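Local coordinates for protein endoribonuclease YbeY (Aquifex aeolicus, PDB 1OZ9) that probably acts as a zinc-dependent, single-strand-specific endoribonuclease that matures the 3' end of 16S rRNA and takes part in ribosome quality control, at residues L15-V20 against I89-A94; F72-E77 against L84-I89. One frame throughout, in Å; residues are numbered along the deposited sequence.

Contact 1: L15-V20 against I89-A94; sequences LKKRKV and ISQDTA
Gln-91 reaches out from the first turn of a helix into the bend of Lys-17 to Lys-19, and the contact is mainly packing of its side chain, amide included, against the stems of Lys-17 and Lys-19. CG stands anti to the backbone N (chi1 -179°) and the rest of the chain runs on extended, which carries the amide across to the loop. Its CB lies 3.7 Å from Lys-17 CB, and the two side chains cross at about a right angle. Farther out the amide carbon CD sits between two lysine stems, 3.6 Å from Lys-17 CB and 3.8 Å from Lys-19 CB. Both lysine CB atoms point at 89-94; the chains then run past Gln-91, Lys-17 bending at chi2, and Lys-19 NZ makes a long, weak ion pair with Glu-95. Val-20 also packs on Ile-25 and Trp-28 of helix 22-35.

The loop joins strand 10-15 to helix 22-35 and meets the place where strand 81-90 passes directly into helix 91-101, at one end of the sheet of this metalloproteinase-type fold. Ser-90 is the N-cap of that helix: its OG accepts a nearly straight bond from Thr-93 N (3.3 Å) and is also hydrogen-bonded to Asp-50. The Ala-94 N to Ser-90 O bond closes the first helical turn.

Polar terms across the gap are less definite. The modelled NE2 of Gln-91 comes within 3.1 Å of Lys-19 N, but the amide is probably modelled with its O and N exchanged, and the opposite assignment could make this a hydrogen bond. Charges attract only loosely, Lys-17 NZ standing 4.6 Å from Asp-92 OD1, too far for a salt bridge. The other carboxylate oxygen of Asp-92, OD2, is held by the backbone N of Asp-50.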
loop_
_atom_site.group_PDB
_atom_site.type_symbol
_atom_site.label_atom_id
_atom_site.label_comp_id
_atom_site.label_asym_id
_atom_site.label_seq_id
_atom_site.Cartn_x
_atom_site.Cartn_y
_atom_site.Cartn_z
ATOM N N LEU A 15 12.457 -4.249 -3.100
ATOM C CA LEU A 15 12.879 -3.894 -1.740
ATOM C C LEU A 15 14.226 -3.214 -1.717
ATOM O O LEU A 15 15.245 -3.796 -2.160
ATOM C CB LEU A 15 12.967 -5.152 -0.856
ATOM C CG LEU A 15 11.749 -6.096 -0.857
ATOM C CD1 LEU A 15 12.001 -7.367 -0.051
ATOM C CD2 LEU A 15 10.544 -5.379 -0.294
ATOM N N LYS A 16 14.228 -1.982 -1.235
ATOM C CA LYS A 16 15.477 -1.297 -0.910
ATOM C C LYS A 16 15.751 -1.627 0.555
ATOM O O LYS A 16 16.892 -1.795 0.958
ATOM C CB LYS A 16 15.363 0.225 -1.099
ATOM C CG LYS A 16 16.691 0.958 -0.799
ATOM C CD LYS A 16 16.635 2.476 -1.004
ATOM C CE LYS A 16 18.005 3.071 -0.715
ATOM N NZ LYS A 16 18.177 4.439 -1.284
ATOM N N LYS A 17 14.695 -1.713 1.357
ATOM C CA LYS A 17 14.807 -2.087 2.777
ATOM C C LYS A 17 14.205 -3.485 2.909
ATOM O O LYS A 17 13.153 -3.759 2.328
ATOM C CB LYS A 17 14.062 -1.084 3.639
ATOM C CG LYS A 17 14.773 0.229 3.714
ATOM C CD LYS A 17 16.106 0.078 4.437
ATOM C CE LYS A 17 16.584 1.425 4.960
ATOM N NZ LYS A 17 17.943 1.390 5.607
ATOM N N ARG A 18 14.885 -4.370 3.639
ATOM C CA ARG A 18 14.588 -5.797 3.570
ATOM C C ARG A 18 14.279 -6.586 4.824
ATOM O O ARG A 18 14.482 -7.813 4.839
ATOM C CB ARG A 18 15.791 -6.470 2.908
ATOM C CG ARG A 18 16.160 -5.832 1.591
ATOM C CD ARG A 18 17.207 -6.589 0.862
ATOM N NE ARG A 18 18.007 -5.737 -0.006
ATOM C CZ ARG A 18 17.782 -5.597 -1.285
ATOM N NH1 ARG A 18 16.778 -6.253 -1.847
ATOM N NH2 ARG A 18 18.564 -4.810 -2.009
ATOM N N LYS A 19 13.804 -5.910 5.870
ATOM C CA LYS A 19 13.525 -6.581 7.127
ATOM C C LYS A 19 12.334 -7.531 7.035
ATOM O O LYS A 19 12.270 -8.526 7.759
ATOM C CB LYS A 19 13.333 -5.562 8.273
ATOM C CG LYS A 19 13.911 -6.044 9.546
ATOM C CD LYS A 19 14.256 -4.933 10.540
ATOM C CE LYS A 19 14.771 -5.591 11.814
ATOM N NZ LYS A 19 15.398 -4.741 12.872
ATOM N N VAL A 20 11.420 -7.241 6.123
ATOM C CA VAL A 20 10.262 -8.090 5.872
ATOM C C VAL A 20 10.475 -8.875 4.573
ATOM O O VAL A 20 10.833 -8.309 3.524
ATOM C CB VAL A 20 8.979 -7.239 5.778
ATOM C CG1 VAL A 20 7.761 -8.090 5.364
ATOM C CG2 VAL A 20 8.733 -6.481 7.103
ATOM N N ILE A 89 6.239 2.284 0.562
ATOM C CA ILE A 89 6.189 2.295 2.013
ATOM C C ILE A 89 7.580 2.526 2.575
ATOM O O ILE A 89 8.548 1.969 2.059
ATOM C CB ILE A 89 5.707 0.905 2.471
ATOM C CG1 ILE A 89 4.220 0.774 2.120
ATOM C CG2 ILE A 89 5.987 0.697 3.982
ATOM C CD1 ILE A 89 3.648 -0.641 2.255
ATOM N N SER A 90 7.690 3.333 3.613
ATOM C CA SER A 90 8.986 3.515 4.239
ATOM C C SER A 90 9.088 2.560 5.413
ATOM O O SER A 90 8.303 2.632 6.374
ATOM C CB SER A 90 9.180 4.933 4.778
ATOM O OG SER A 90 10.381 4.958 5.575
ATOM N N GLN A 91 10.070 1.677 5.345
ATOM C CA GLN A 91 10.341 0.810 6.472
ATOM C C GLN A 91 10.687 1.605 7.726
ATOM O O GLN A 91 10.322 1.214 8.822
ATOM C CB GLN A 91 11.489 -0.165 6.143
ATOM C CG GLN A 91 11.780 -1.110 7.284
ATOM C CD GLN A 91 12.955 -2.027 6.962
ATOM O OE1 GLN A 91 14.087 -1.818 7.427
ATOM N NE2 GLN A 91 12.685 -3.027 6.175
ATOM N N ASP A 92 11.431 2.698 7.566
ATOM C CA ASP A 92 11.844 3.517 8.699
ATOM C C ASP A 92 10.638 4.024 9.477
ATOM O O ASP A 92 10.598 3.967 10.710
ATOM C CB ASP A 92 12.606 4.747 8.236
ATOM C CG ASP A 92 13.958 4.427 7.642
ATOM O OD1 ASP A 92 14.513 3.315 7.898
ATOM O OD2 ASP A 92 14.537 5.254 6.905
ATOM N N THR A 93 9.672 4.572 8.755
ATOM C CA THR A 93 8.501 5.108 9.414
ATOM C C THR A 93 7.633 3.993 9.927
ATOM O O THR A 93 7.114 4.100 11.024
ATOM C CB THR A 93 7.719 6.044 8.472
ATOM O OG1 THR A 93 8.471 7.251 8.325
ATOM C CG2 THR A 93 6.401 6.513 9.132
ATOM N N ALA A 94 7.494 2.922 9.144
ATOM C CA ALA A 94 6.712 1.760 9.562
ATOM C C ALA A 94 7.231 1.216 10.907
ATOM O O ALA A 94 6.444 0.853 11.789
ATOM C CB ALA A 94 6.780 0.660 8.470
#

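Contact 2: F72-E77 against L84-I89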
loop_
_atom_site.group_PDB
_atom_site.type_symbol
_atom_site.label_atom_id
_atom_site.label_comp_id
_atom_site.label_asym_id
_atom_site.label_seq_id
_atom_site.Cartn_x
_atom_site.Cartn_y
_atom_site.Cartn_z
ATOM N N PHE A 72 0.558 5.754 -5.971
ATOM C CA PHE A 72 0.657 6.485 -7.235
ATOM C C PHE A 72 -0.104 5.768 -8.347
ATOM O O PHE A 72 0.384 4.771 -8.862
ATOM C CB PHE A 72 2.129 6.596 -7.665
ATOM C CG PHE A 72 3.016 7.232 -6.628
ATOM C CD1 PHE A 72 3.700 6.462 -5.717
ATOM C CD2 PHE A 72 3.112 8.595 -6.533
ATOM C CE1 PHE A 72 4.485 7.051 -4.730
ATOM C CE2 PHE A 72 3.916 9.188 -5.553
ATOM C CZ PHE A 72 4.608 8.412 -4.672
ATOM N N PRO A 73 -1.288 6.249 -8.718
ATOM C CA PRO A 73 -2.056 5.611 -9.798
ATOM C C PRO A 73 -1.423 5.791 -11.154
ATOM O O PRO A 73 -0.868 6.849 -11.458
ATOM C CB PRO A 73 -3.393 6.361 -9.766
ATOM C CG PRO A 73 -3.024 7.724 -9.243
ATOM C CD PRO A 73 -2.018 7.390 -8.127
ATOM N N MET A 74 -1.504 4.746 -11.972
ATOM C CA MET A 74 -1.018 4.787 -13.331
ATOM C C MET A 74 -2.292 4.642 -14.164
ATOM O O MET A 74 -2.935 5.647 -14.551
ATOM C CB MET A 74 -0.055 3.626 -13.587
ATOM C CG MET A 74 1.283 3.766 -12.877
ATOM S SD MET A 74 2.294 5.194 -13.446
ATOM C CE MET A 74 2.981 5.752 -11.922
ATOM N N GLY A 75 -2.673 3.397 -14.435
ATOM C CA GLY A 75 -3.964 3.150 -15.062
ATOM C C GLY A 75 -3.941 2.711 -16.508
ATOM O O GLY A 75 -4.975 2.329 -17.037
ATOM N N GLU A 76 -2.784 2.771 -17.153
ATOM C CA GLU A 76 -2.711 2.405 -18.566
ATOM C C GLU A 76 -3.214 0.980 -18.750
ATOM O O GLU A 76 -3.010 0.139 -17.886
ATOM C CB GLU A 76 -1.265 2.523 -19.080
ATOM C CG GLU A 76 -1.182 2.389 -20.591
ATOM C CD GLU A 76 0.123 2.914 -21.183
ATOM O OE1 GLU A 76 1.112 3.041 -20.436
ATOM O OE2 GLU A 76 0.150 3.189 -22.402
ATOM N N GLU A 77 -3.878 0.710 -19.863
ATOM C CA GLU A 77 -4.405 -0.629 -20.149
ATOM C C GLU A 77 -3.764 -1.175 -21.407
ATOM O O GLU A 77 -3.520 -0.409 -22.328
ATOM C CB GLU A 77 -5.928 -0.572 -20.414
ATOM C CG GLU A 77 -6.740 -0.157 -19.196
ATOM C CD GLU A 77 -8.223 0.058 -19.541
ATOM O OE1 GLU A 77 -8.740 -0.638 -20.452
ATOM O OE2 GLU A 77 -8.867 0.935 -18.906
ATOM N N LEU A 84 -2.391 -0.855 -12.244
ATOM C CA LEU A 84 -3.063 -0.085 -11.199
ATOM C C LEU A 84 -2.161 1.014 -10.706
ATOM O O LEU A 84 -2.595 2.173 -10.545
ATOM C CB LEU A 84 -3.434 -0.950 -10.019
ATOM C CG LEU A 84 -4.453 -2.075 -10.124
ATOM C CD1 LEU A 84 -4.806 -2.492 -8.670
ATOM C CD2 LEU A 84 -5.695 -1.638 -10.949
ATOM N N GLY A 85 -0.894 0.663 -10.483
ATOM C CA GLY A 85 0.078 1.656 -10.095
ATOM C C GLY A 85 0.962 1.184 -8.964
ATOM O O GLY A 85 1.131 -0.032 -8.756
ATOM N N ASP A 86 1.520 2.142 -8.233
ATOM C CA ASP A 86 2.509 1.820 -7.211
ATOM C C ASP A 86 2.094 2.154 -5.796
ATOM O O ASP A 86 1.447 3.166 -5.562
ATOM C CB ASP A 86 3.786 2.635 -7.441
ATOM C CG ASP A 86 4.348 2.459 -8.829
ATOM O OD1 ASP A 86 4.224 1.353 -9.367
ATOM O OD2 ASP A 86 4.899 3.387 -9.449
ATOM N N VAL A 87 2.564 1.337 -4.864
ATOM C CA VAL A 87 2.430 1.628 -3.426
ATOM C C VAL A 87 3.855 1.670 -2.897
ATOM O O VAL A 87 4.618 0.727 -3.115
ATOM C CB VAL A 87 1.685 0.545 -2.676
ATOM C CG1 VAL A 87 1.762 0.802 -1.182
ATOM C CG2 VAL A 87 0.193 0.537 -3.116
ATOM N N VAL A 88 4.226 2.761 -2.227
ATOM C CA VAL A 88 5.588 2.918 -1.721
ATOM C C VAL A 88 5.494 3.107 -0.201
ATOM O O VAL A 88 4.794 4.026 0.255
ATOM C CB VAL A 88 6.234 4.180 -2.332
ATOM C CG1 VAL A 88 7.677 4.376 -1.807
ATOM C CG2 VAL A 88 6.222 4.095 -3.856
ATOM N N ILE A 89 6.239 2.284 0.562
ATOM C CA ILE A 89 6.189 2.295 2.013
ATOM C C ILE A 89 7.580 2.526 2.575
ATOM O O ILE A 89 8.548 1.969 2.059
ATOM C CB ILE A 89 5.707 0.905 2.471
ATOM C CG1 ILE A 89 4.220 0.774 2.120
ATOM C CG2 ILE A 89 5.987 0.697 3.982
ATOM C CD1 ILE A 89 3.648 -0.641 2.255
#
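The ring of Phe-72 meets Val-88 with its edge: CE1 approaches Val-88 CG2 to 3.5 Å, the methyl lying near the ring plane. Chi1 of -56° turns the ring anti to its own carbonyl carbon, along the neighbouring strand to Val-88, two residues beyond its paired partner Asp-86. The ring also makes an edge-to-face contact with Tyr-60. Asp-86 projects on the same side of the sheet, its CB 4.2 Å from Phe-72 CD1. Met-74 crosses obliquely beside that carboxylate; its chain bends at chi2 (-65°) and again at the sulfur, bringing CE to 3.9 Å from Asp-86 OD2, off to one side of the plane and beyond that oxygen, while its CG rests on Gly-85 CA.

Strands 69-78 and 81-90 form a beta hairpin, and 69-78 is the antiparallel edge strand of the mixed sheet. Phe-72 and Asp-86 make a hydrogen-bonded pair: Phe-72 N gives to Asp-86 O (2.8 Å), in the carbonyl plane, and Asp-86 N gives to Phe-72 O (2.9 Å), tilted from that plane. Next to it, Pro-73 and Gly-85 make a non-hydrogen-bonded pair with CA atoms 4.5 Å apart. Gly-85 has no CB to push against Phe-72 O, and its CA-H touches that oxygen instead. Pro-73 points away from Gly-85; its side chain is about 7 Å from that of His-119, a predicted ligand of the catalytic zinc. In metzincin-like proteases the corresponding edge strand borders the active-site cleft, and its position here is consistent with that.

Beyond the proline the strand is interrupted. Met-74 N still bonds to Leu-84 O (3.1 Å), from above the carbonyl plane, before the chain swings through Gly-75, which adopts a positive phi.

The centres of the two contacts lie about 19 Å apart, at different places along strand 81-90, with Ile-89 common to both. In chain order come 15-20, then 72-77, 84-89 and 89-94, so contact 2 falls entirely within the span bridged by contact 1. Contact 2 joins neighbouring strands of the hairpin at the sheet edge, on the side nearer the predicted zinc ligands. Contact 1 lies where the same strand ends and helix 91-101 starts, away from those ligands. Strand 81-90 thus pairs with edge strand 69-78 in contact 2, and the helix that follows it meets the loop leaving the other outer strand, 10-15, in contact 1.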